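Local coordinates for protein N2152 (Neocallimastix frontalis, PDB 5U22) that probably hydrolyses glycosidic bonds as a family 39 glycoside hydrolase of an anaerobic rumen fungus, with activity on several rare arabinosyl substrates, at residues G42-L47 against T100-D105; V66-A71 against I244-D249; R77-G82 against I278-V283. All coordinates share one frame; numbering follows the deposited sequence.

In the fold
Followed from the N terminus, the chain first lays down residues 42-47, which bridge strands 66-70 and 275-278 through backbone bonds and so close the curled parallel sheet into a barrel. Contact 1 joins this bridge to the end of strand 98-102, closing a loop of some fifty residues. Contact 2 starts inside that loop, at 66-71, and runs across the barrel to 244-249; contact 3 starts at 77-82 and ends at 278-283, where the last barrel strand runs out. The three loops cross pairwise and none nests within another. Contacts 1 and 2 sit on neighbouring strands, 98-102 and 66-70, while Tyr45 and Trp280, stacked on each other, join contact 1 to contact 3.

Contact 1: residues G42-L47 against T100-D105; sequences GAHYGL and TIELAD
The imidazole of His44 takes a carboxylate oxygen of Glu102 at its edge, in the plane of the ring, with CE1 of His44 only 3.0 Å from OE1 of Glu102. A water also lies at this edge, while one face is partly covered by Tyr45, whose CD1 stands 3.3 Å above the imidazole plane, toward the rim. The phenol of Tyr45 has His44 CG and Asp105 OD2 at its own edge, and its ring stacks with that of Trp280. Imidazole and Glu102 carboxylate are steeply inclined, their planes 74° apart. OE1 sits at CE1, while NE2, although near it, is at a poor angle for a bond and turns to water 1. Glu102 gets there on an extended chain, CG turned opposite its own nitrogen (chi1 -172°).

Residues 43-46 form a type II turn with His44 and Tyr45 at its corners, at the mouth of a TIM barrel; strand 98-102 supplies Glu102, and the 3-10 segment that follows it supplies Asp105. His44 also lies beside a bound buffer molecule, which places this cluster at the probable substrate pocket.

The phenol of Tyr45 donates from OH to OD2 of Asp105 over a short 2.5 Å, meeting the anti lone pair. A phenylalanine here would probably leave Asp105 OD2 without this donor and the aromatic ring without its polar tether. The other oxygen, OD1, is held by Tyr112. Water 1 completes the network: it donates to Glu102 OE2 and to Asp105 OD2, 2.9 Å from each, and is hydrogen-bonded to NE2 of His44 at 3.1 Å. OE1 of Glu102 and OD2 of Asp105, both acceptors, stand 3.0 Å apart with no bond joining them directly; the water between the carboxylates is donor to both.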
loop_
_atom_site.group_PDB
_atom_site.type_symbol
_atom_site.label_atom_id
_atom_site.label_comp_id
_atom_site.label_asym_id
_atom_site.label_seq_id
_atom_site.Cartn_x
_atom_site.Cartn_y
_atom_site.Cartn_z
ATOM N N GLY A 42 -2.727 -1.064 3.763
ATOM C CA GLY A 42 -4.092 -0.714 3.388
ATOM C C GLY A 42 -4.557 -1.611 2.261
ATOM O O GLY A 42 -3.767 -2.353 1.674
ATOM N N ALA A 43 -5.859 -1.531 1.957
ATOM C CA ALA A 43 -6.432 -2.378 0.909
ATOM C C ALA A 43 -7.683 -1.750 0.310
ATOM O O ALA A 43 -8.458 -1.090 1.004
ATOM C CB ALA A 43 -6.777 -3.773 1.439
ATOM N N HIS A 44 -7.870 -1.987 -0.988
ATOM C CA HIS A 44 -9.080 -1.582 -1.699
ATOM C C HIS A 44 -10.232 -2.511 -1.331
ATOM O O HIS A 44 -10.100 -3.729 -1.446
ATOM C CB HIS A 44 -8.821 -1.626 -3.205
ATOM C CG HIS A 44 -9.938 -1.073 -4.029
ATOM N ND1 HIS A 44 -10.602 0.083 -3.683
ATOM C CD2 HIS A 44 -10.495 -1.497 -5.189
ATOM C CE1 HIS A 44 -11.529 0.343 -4.587
ATOM N NE2 HIS A 44 -11.479 -0.596 -5.518
ATOM N N TYR A 45 -11.362 -1.937 -0.886
ATOM C CA TYR A 45 -12.489 -2.722 -0.353
ATOM C C TYR A 45 -12.028 -3.706 0.719
ATOM O O TYR A 45 -12.634 -4.767 0.914
ATOM C CB TYR A 45 -13.235 -3.491 -1.449
ATOM C CG TYR A 45 -14.189 -2.688 -2.311
ATOM C CD1 TYR A 45 -13.717 -1.875 -3.340
ATOM C CD2 TYR A 45 -15.576 -2.792 -2.132
ATOM C CE1 TYR A 45 -14.589 -1.177 -4.159
ATOM C CE2 TYR A 45 -16.464 -2.080 -2.948
ATOM C CZ TYR A 45 -15.961 -1.288 -3.962
ATOM O OH TYR A 45 -16.826 -0.584 -4.774
ATOM N N GLY A 46 -10.921 -3.388 1.397
ATOM C CA GLY A 46 -10.406 -4.298 2.399
ATOM C C GLY A 46 -11.180 -4.253 3.688
ATOM O O GLY A 46 -11.168 -5.228 4.443
ATOM N N LEU A 47 -11.857 -3.139 3.942
ATOM C CA LEU A 47 -12.709 -2.958 5.107
ATOM C C LEU A 47 -14.059 -2.484 4.604
ATOM O O LEU A 47 -14.121 -1.520 3.839
ATOM C CB LEU A 47 -12.108 -1.934 6.073
ATOM C CG LEU A 47 -12.931 -1.554 7.302
ATOM C CD1 LEU A 47 -13.218 -2.779 8.155
ATOM C CD2 LEU A 47 -12.197 -0.484 8.118
ATOM N N THR A 100 -9.449 6.476 1.372
ATOM C CA THR A 100 -9.596 7.146 0.086
ATOM C C THR A 100 -11.038 7.025 -0.397
ATOM O O THR A 100 -11.621 5.937 -0.358
ATOM C CB THR A 100 -8.656 6.503 -0.936
ATOM O OG1 THR A 100 -7.296 6.615 -0.490
ATOM C CG2 THR A 100 -8.807 7.142 -2.317
ATOM N N ILE A 101 -11.604 8.134 -0.878
ATOM C CA ILE A 101 -12.939 8.142 -1.478
ATOM C C ILE A 101 -12.827 7.883 -2.978
ATOM O O ILE A 101 -12.408 8.762 -3.734
ATOM C CB ILE A 101 -13.648 9.474 -1.229
ATOM C CG1 ILE A 101 -13.811 9.706 0.271
ATOM C CG2 ILE A 101 -14.996 9.487 -1.949
ATOM C CD1 ILE A 101 -14.127 11.142 0.649
ATOM N N GLU A 102 -13.277 6.714 -3.426
ATOM C CA GLU A 102 -13.250 6.369 -4.858
ATOM C C GLU A 102 -14.576 6.792 -5.486
ATOM O O GLU A 102 -15.564 6.058 -5.464
ATOM C CB GLU A 102 -12.995 4.878 -5.045
ATOM C CG GLU A 102 -12.747 4.464 -6.515
ATOM C CD GLU A 102 -12.863 2.955 -6.733
ATOM O OE1 GLU A 102 -13.429 2.268 -5.857
ATOM O OE2 GLU A 102 -12.394 2.460 -7.781
ATOM N N LEU A 103 -14.603 7.997 -6.058
ATOM C CA LEU A 103 -15.858 8.528 -6.586
ATOM C C LEU A 103 -16.382 7.711 -7.762
ATOM O O LEU A 103 -17.599 7.664 -7.975
ATOM C CB LEU A 103 -15.671 9.990 -7.013
ATOM C CG LEU A 103 -15.381 11.000 -5.901
ATOM C CD1 LEU A 103 -14.922 12.342 -6.481
ATOM C CD2 LEU A 103 -16.626 11.198 -5.058
ATOM N N ALA A 104 -15.493 7.077 -8.541
ATOM C CA ALA A 104 -15.936 6.348 -9.730
ATOM C C ALA A 104 -16.987 5.304 -9.388
ATOM O O ALA A 104 -17.892 5.043 -10.190
ATOM C CB ALA A 104 -14.746 5.674 -10.422
ATOM N N ASP A 105 -16.904 4.706 -8.204
ATOM C CA ASP A 105 -17.799 3.591 -7.912
ATOM C C ASP A 105 -19.212 4.041 -7.552
ATOM O O ASP A 105 -20.061 3.197 -7.242
ATOM C CB ASP A 105 -17.195 2.711 -6.820
ATOM C CG ASP A 105 -16.171 1.742 -7.378
ATOM O OD1 ASP A 105 -15.682 2.000 -8.500
ATOM O OD2 ASP A 105 -15.885 0.706 -6.737
HETATM O O HOH W 1 -13.467 -0.262 -7.898
#

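Contact 2: residues V66-A71 against I244-D249; sequences VMRAPA and INEYCD
Arg68 reaches Glu246 with NH1, which donates to OE2 over 2.8 Å in a hydrogen bond, part of a salt bridge, with 154° at the hydrogen. OE2 receives it on its anti lone pair and lies close to the guanidinium plane, although carboxylate and guanidinium as wholes are well twisted against each other. The second first-shell neighbour, Asn245, comes over a face instead. Its amide is stacked on the guanidinium with the planes 25° apart, and OD1 of Asn245 stands 3.6 Å above that plane, over the centre of the group. NE of Arg68 and ND2 of Asn245 are 3.3 Å apart but both are donors, so this part of the stack is contact without a bond. Lower down, CD of Arg68 packs on CB of Asn245 at 3.6 Å.

One residue reconciles the two donors: Glu143 accepts a salt bridge from Arg68 NE with OE1 and a hydrogen bond from Asn245 ND2 with OE2. Asn146 takes the NH2 of Arg68, and His213 bonds weakly to OD1 of Asn245. With all three of its nitrogens engaged, the guanidinium is fixed in rotation. The aliphatic part of Arg68 is fully stretched from strand 66-70 (CG opposite the backbone nitrogen, chi1 -172°), which carries the charge across the barrel interior. The carbonyl O of Asn245, buried here, has no partner in the model. The other carboxylate oxygen of Glu246, OE1, bonds to the bound buffer molecule.

An arginine on the second strand of a TIM barrel, reaching a glutamate at the end of the seventh, is a feature of clan GH-A glycosidases, where that glutamate is the nucleophile; the position of Glu246 is consistent with this role.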
loop_
_atom_site.group_PDB
_atom_site.type_symbol
_atom_site.label_atom_id
_atom_site.label_comp_id
_atom_site.label_asym_id
_atom_site.label_seq_id
_atom_site.Cartn_x
_atom_site.Cartn_y
_atom_site.Cartn_z
ATOM N N VAL A 66 -3.807 3.837 5.098
ATOM C CA VAL A 66 -4.893 4.381 4.287
ATOM C C VAL A 66 -5.604 3.234 3.589
ATOM O O VAL A 66 -4.966 2.457 2.864
ATOM C CB VAL A 66 -4.399 5.397 3.244
ATOM C CG1 VAL A 66 -5.588 5.989 2.516
ATOM C CG2 VAL A 66 -3.580 6.495 3.896
ATOM N N MET A 67 -6.925 3.136 3.793
ATOM C CA MET A 67 -7.752 2.212 3.031
ATOM C C MET A 67 -8.333 2.916 1.809
ATOM O O MET A 67 -8.185 4.127 1.634
ATOM C CB MET A 67 -8.885 1.653 3.898
ATOM C CG MET A 67 -8.422 0.988 5.173
ATOM S SD MET A 67 -7.417 -0.503 4.934
ATOM C CE MET A 67 -8.637 -1.739 4.485
ATOM N N ARG A 68 -9.037 2.155 0.966
ATOM C CA ARG A 68 -9.766 2.712 -0.169
ATOM C C ARG A 68 -11.157 2.101 -0.212
ATOM O O ARG A 68 -11.326 0.900 0.017
ATOM C CB ARG A 68 -9.022 2.447 -1.486
ATOM C CG ARG A 68 -9.583 3.134 -2.747
ATOM C CD ARG A 68 -8.442 3.126 -3.762
ATOM N NE ARG A 68 -8.696 3.632 -5.111
ATOM C CZ ARG A 68 -8.824 2.854 -6.189
ATOM N NH1 ARG A 68 -8.816 1.528 -6.075
ATOM N NH2 ARG A 68 -8.981 3.405 -7.384
ATOM N N ALA A 69 -12.154 2.938 -0.480
ATOM C CA ALA A 69 -13.537 2.489 -0.429
ATOM C C ALA A 69 -14.348 3.285 -1.435
ATOM O O ALA A 69 -13.977 4.417 -1.770
ATOM C CB ALA A 69 -14.129 2.647 0.984
ATOM N N PRO A 70 -15.454 2.726 -1.927
ATOM C CA PRO A 70 -16.303 3.451 -2.879
ATOM C C PRO A 70 -17.061 4.585 -2.212
ATOM O O PRO A 70 -17.508 4.473 -1.070
ATOM C CB PRO A 70 -17.276 2.372 -3.366
ATOM C CG PRO A 70 -17.362 1.403 -2.177
ATOM C CD PRO A 70 -15.936 1.350 -1.683
ATOM N N ALA A 71 -17.252 5.679 -2.963
ATOM C CA ALA A 71 -18.009 6.805 -2.422
ATOM C C ALA A 71 -19.452 6.416 -2.107
ATOM O O ALA A 71 -20.047 6.953 -1.164
ATOM C CB ALA A 71 -17.970 7.992 -3.396
ATOM N N ILE A 244 -0.115 4.472 -4.310
ATOM C CA ILE A 244 -0.276 3.332 -5.206
ATOM C C ILE A 244 -1.463 2.552 -4.673
ATOM O O ILE A 244 -1.289 1.614 -3.893
ATOM C CB ILE A 244 0.998 2.466 -5.277
ATOM C CG1 ILE A 244 2.198 3.326 -5.679
ATOM C CG2 ILE A 244 0.828 1.310 -6.271
ATOM C CD1 ILE A 244 1.993 4.105 -6.982
ATOM N N ASN A 245 -2.680 2.949 -5.053
ATOM C CA ASN A 245 -3.830 2.540 -4.264
ATOM C C ASN A 245 -4.473 1.260 -4.766
ATOM O O ASN A 245 -5.567 0.915 -4.311
ATOM C CB ASN A 245 -4.855 3.686 -4.124
ATOM C CG ASN A 245 -5.346 4.243 -5.446
ATOM O OD1 ASN A 245 -5.255 3.593 -6.490
ATOM N ND2 ASN A 245 -5.907 5.450 -5.400
ATOM N N GLU A 246 -3.791 0.531 -5.655
ATOM C CA GLU A 246 -3.995 -0.904 -5.857
ATOM C C GLU A 246 -2.645 -1.514 -6.188
ATOM O O GLU A 246 -1.978 -1.041 -7.109
ATOM C CB GLU A 246 -4.983 -1.203 -6.995
ATOM C CG GLU A 246 -6.421 -0.695 -6.729
ATOM C CD GLU A 246 -7.386 -1.133 -7.806
ATOM O OE1 GLU A 246 -7.153 -2.218 -8.368
ATOM O OE2 GLU A 246 -8.358 -0.395 -8.093
ATOM N N TYR A 247 -2.237 -2.557 -5.457
ATOM C CA TYR A 247 -0.995 -3.240 -5.810
ATOM C C TYR A 247 -1.095 -4.737 -5.566
ATOM O O TYR A 247 -1.698 -5.179 -4.586
ATOM C CB TYR A 247 0.225 -2.681 -5.047
ATOM C CG TYR A 247 0.302 -2.911 -3.541
ATOM C CD1 TYR A 247 -0.098 -1.921 -2.645
ATOM C CD2 TYR A 247 0.858 -4.075 -3.018
ATOM C CE1 TYR A 247 0.003 -2.109 -1.273
ATOM C CE2 TYR A 247 0.955 -4.274 -1.655
ATOM C CZ TYR A 247 0.537 -3.292 -0.787
ATOM O OH TYR A 247 0.647 -3.488 0.568
ATOM N N CYS A 248 -0.466 -5.509 -6.453
ATOM C CA CYS A 248 -0.490 -6.968 -6.381
ATOM C C CYS A 248 0.524 -7.509 -7.369
ATOM O O CYS A 248 0.803 -6.875 -8.387
ATOM C CB CYS A 248 -1.884 -7.511 -6.718
ATOM S SG CYS A 248 -2.145 -9.281 -6.419
ATOM N N ASP A 249 1.078 -8.678 -7.053
ATOM C CA ASP A 249 1.834 -9.433 -8.041
ATOM C C ASP A 249 0.985 -9.653 -9.289
ATOM O O ASP A 249 -0.247 -9.669 -9.226
ATOM C CB ASP A 249 2.254 -10.788 -7.458
ATOM C CG ASP A 249 3.182 -11.541 -8.379
ATOM O OD1 ASP A 249 4.383 -11.216 -8.380
ATOM O OD2 ASP A 249 2.716 -12.428 -9.125
#

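Contact 3: residues R77-G82 against I278-V283; sequences RQQPIG and ITWWFV
Gln79 and Trp280 advance from opposite directions, the glutamine meeting the indole at its edge. They sit on two loops at the mouth of the TIM barrel: residues 77-82 come after strand 66-70, whereas the loop of Trp280 leaves the end of strand 275-278, the last in the barrel. The amide of Gln79 is set nearly perpendicular to the indole, with 81° between planes, and its CD is 3.5 Å from CH2 of Trp280. CG of Gln79 lies in the indole plane, 3.6 Å from CZ3 of Trp280, so the meeting is one of aliphatic chain and amide carbon with the outer rim of the six-membered ring. Gln79 makes this approach through a bend in its chain (chi2 -67°), while Trp280 points CG straight away from its own nitrogen, at chi1 180°.

Ile81 adds an apolar touch to the same corner of the indole, CD1 being 4.3 Å from CH2 of Trp280. One face of the ring is covered from within its own segment by Val283, whose CA lies 3.2 Å above the plane and toward the rim. The carbonyl O of Trp280 bonds to the bound buffer molecule, which places the tryptophan at the edge of the probable substrate pocket.

Val283 crosses the glutamine at about a right angle. Its methyl CG1 stands 3.8 Å from both OE1 and NE2 of Gln79, so the methyl touches both ends of the amide at ordinary van der Waals distance. Across the segments no direct hydrogen bond forms; polar linkage is left to water 2, which lies in the indole plane at the ring's edge. That water donates firmly to the carbonyl O of Val283, at 2.8 Å, and only weakly to OE1 of Gln79, at 3.4 Å.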
loop_
_atom_site.group_PDB
_atom_site.type_symbol
_atom_site.label_atom_id
_atom_site.label_comp_id
_atom_site.label_asym_id
_atom_site.label_seq_id
_atom_site.Cartn_x
_atom_site.Cartn_y
_atom_site.Cartn_z
ATOM N N ARG A 77 -25.018 1.154 -7.677
ATOM C CA ARG A 77 -23.629 1.530 -7.511
ATOM C C ARG A 77 -22.743 0.436 -8.098
ATOM O O ARG A 77 -23.222 -0.584 -8.606
ATOM C CB ARG A 77 -23.322 1.781 -6.033
ATOM C CG ARG A 77 -24.336 2.666 -5.325
ATOM C CD ARG A 77 -24.633 3.955 -6.063
ATOM N NE ARG A 77 -25.349 4.881 -5.188
ATOM C CZ ARG A 77 -25.597 6.150 -5.493
ATOM N NH1 ARG A 77 -25.190 6.648 -6.647
ATOM N NH2 ARG A 77 -26.238 6.920 -4.628
ATOM N N GLN A 78 -21.428 0.657 -8.042
ATOM C CA GLN A 78 -20.506 -0.339 -8.575
ATOM C C GLN A 78 -20.627 -1.664 -7.833
ATOM O O GLN A 78 -20.639 -2.728 -8.456
ATOM C CB GLN A 78 -19.066 0.168 -8.500
ATOM C CG GLN A 78 -18.012 -0.817 -9.017
ATOM C CD GLN A 78 -18.030 -1.023 -10.530
ATOM O OE1 GLN A 78 -17.436 -1.970 -11.032
ATOM N NE2 GLN A 78 -18.689 -0.132 -11.257
ATOM N N GLN A 79 -20.694 -1.623 -6.511
ATOM C CA GLN A 79 -20.744 -2.828 -5.699
ATOM C C GLN A 79 -21.816 -2.701 -4.626
ATOM O O GLN A 79 -22.247 -1.592 -4.287
ATOM C CB GLN A 79 -19.379 -3.097 -5.043
ATOM C CG GLN A 79 -18.242 -3.352 -6.029
ATOM C CD GLN A 79 -18.414 -4.649 -6.815
ATOM O OE1 GLN A 79 -19.200 -5.518 -6.436
ATOM N NE2 GLN A 79 -17.663 -4.787 -7.903
ATOM N N PRO A 80 -22.268 -3.829 -4.067
ATOM C CA PRO A 80 -23.280 -3.767 -3.000
ATOM C C PRO A 80 -22.743 -3.303 -1.653
ATOM O O PRO A 80 -23.555 -2.994 -0.768
ATOM C CB PRO A 80 -23.786 -5.219 -2.906
ATOM C CG PRO A 80 -22.706 -6.045 -3.512
ATOM C CD PRO A 80 -22.069 -5.197 -4.576
ATOM N N ILE A 81 -21.419 -3.246 -1.468
ATOM C CA ILE A 81 -20.805 -3.008 -0.163
ATOM C C ILE A 81 -19.727 -1.935 -0.257
ATOM O O ILE A 81 -19.250 -1.588 -1.339
ATOM C CB ILE A 81 -20.184 -4.299 0.436
ATOM C CG1 ILE A 81 -18.840 -4.654 -0.216
ATOM C CG2 ILE A 81 -21.164 -5.470 0.404
ATOM C CD1 ILE A 81 -18.870 -4.983 -1.707
ATOM N N GLY A 82 -19.340 -1.418 0.911
ATOM C CA GLY A 82 -18.116 -0.659 1.073
ATOM C C GLY A 82 -18.260 0.824 1.321
ATOM O O GLY A 82 -17.262 1.543 1.202
ATOM N N ILE A 278 -3.534 -2.709 -1.102
ATOM C CA ILE A 278 -3.628 -3.980 -1.795
ATOM C C ILE A 278 -4.854 -3.991 -2.716
ATOM O O ILE A 278 -5.871 -3.336 -2.448
ATOM C CB ILE A 278 -3.673 -5.117 -0.760
ATOM C CG1 ILE A 278 -2.396 -5.085 0.086
ATOM C CG2 ILE A 278 -3.812 -6.492 -1.423
ATOM C CD1 ILE A 278 -2.481 -5.978 1.296
ATOM N N THR A 279 -4.741 -4.726 -3.826
ATOM C CA THR A 279 -5.847 -4.915 -4.754
ATOM C C THR A 279 -7.050 -5.566 -4.081
ATOM O O THR A 279 -6.993 -6.059 -2.946
ATOM C CB THR A 279 -5.424 -5.800 -5.934
ATOM O OG1 THR A 279 -4.695 -6.942 -5.444
ATOM C CG2 THR A 279 -4.574 -5.016 -6.924
ATOM N N TRP A 280 -8.165 -5.558 -4.821
ATOM C CA TRP A 280 -9.367 -6.342 -4.510
ATOM C C TRP A 280 -9.678 -7.153 -5.761
ATOM O O TRP A 280 -10.580 -6.808 -6.532
ATOM C CB TRP A 280 -10.524 -5.444 -4.117
ATOM C CG TRP A 280 -11.796 -6.187 -3.794
ATOM C CD1 TRP A 280 -11.924 -7.338 -3.066
ATOM C CD2 TRP A 280 -13.116 -5.819 -4.202
ATOM N NE1 TRP A 280 -13.246 -7.694 -2.976
ATOM C CE2 TRP A 280 -13.998 -6.785 -3.679
ATOM C CE3 TRP A 280 -13.637 -4.762 -4.960
ATOM C CZ2 TRP A 280 -15.374 -6.724 -3.887
ATOM C CZ3 TRP A 280 -15.000 -4.697 -5.159
ATOM C CH2 TRP A 280 -15.856 -5.671 -4.625
ATOM N N TRP A 281 -8.915 -8.223 -5.981
ATOM C CA TRP A 281 -9.159 -9.040 -7.164
ATOM C C TRP A 281 -10.328 -10.000 -6.998
ATOM O O TRP A 281 -10.912 -10.411 -8.004
ATOM C CB TRP A 281 -7.916 -9.854 -7.541
ATOM C CG TRP A 281 -6.917 -9.098 -8.347
ATOM C CD1 TRP A 281 -5.627 -8.826 -8.002
ATOM C CD2 TRP A 281 -7.123 -8.512 -9.635
ATOM N NE1 TRP A 281 -5.010 -8.116 -9.003
ATOM C CE2 TRP A 281 -5.909 -7.912 -10.017
ATOM C CE3 TRP A 281 -8.210 -8.455 -10.515
ATOM C CZ2 TRP A 281 -5.754 -7.248 -11.229
ATOM C CZ3 TRP A 281 -8.055 -7.802 -11.714
ATOM C CH2 TRP A 281 -6.835 -7.204 -12.064
ATOM N N PHE A 282 -10.678 -10.371 -5.769
ATOM C CA PHE A 282 -11.667 -11.420 -5.528
ATOM C C PHE A 282 -12.959 -10.765 -5.057
ATOM O O PHE A 282 -13.244 -10.661 -3.863
ATOM C CB PHE A 282 -11.095 -12.432 -4.573
ATOM C CG PHE A 282 -9.848 -13.029 -5.111
ATOM C CD1 PHE A 282 -9.911 -13.927 -6.158
ATOM C CD2 PHE A 282 -8.606 -12.584 -4.679
ATOM C CE1 PHE A 282 -8.750 -14.438 -6.722
ATOM C CE2 PHE A 282 -7.453 -13.091 -5.235
ATOM C CZ PHE A 282 -7.530 -14.029 -6.264
ATOM N N VAL A 283 -13.733 -10.312 -6.036
ATOM C CA VAL A 283 -14.951 -9.540 -5.825
ATOM C C VAL A 283 -15.967 -10.287 -4.963
ATOM O O VAL A 283 -16.658 -9.637 -4.165
ATOM C CB VAL A 283 -15.531 -9.117 -7.185
ATOM C CG1 VAL A 283 -16.878 -8.439 -7.019
ATOM C CG2 VAL A 283 -14.577 -8.155 -7.868
HETATM O O HOH W 2 -18.965 -8.010 -4.155
#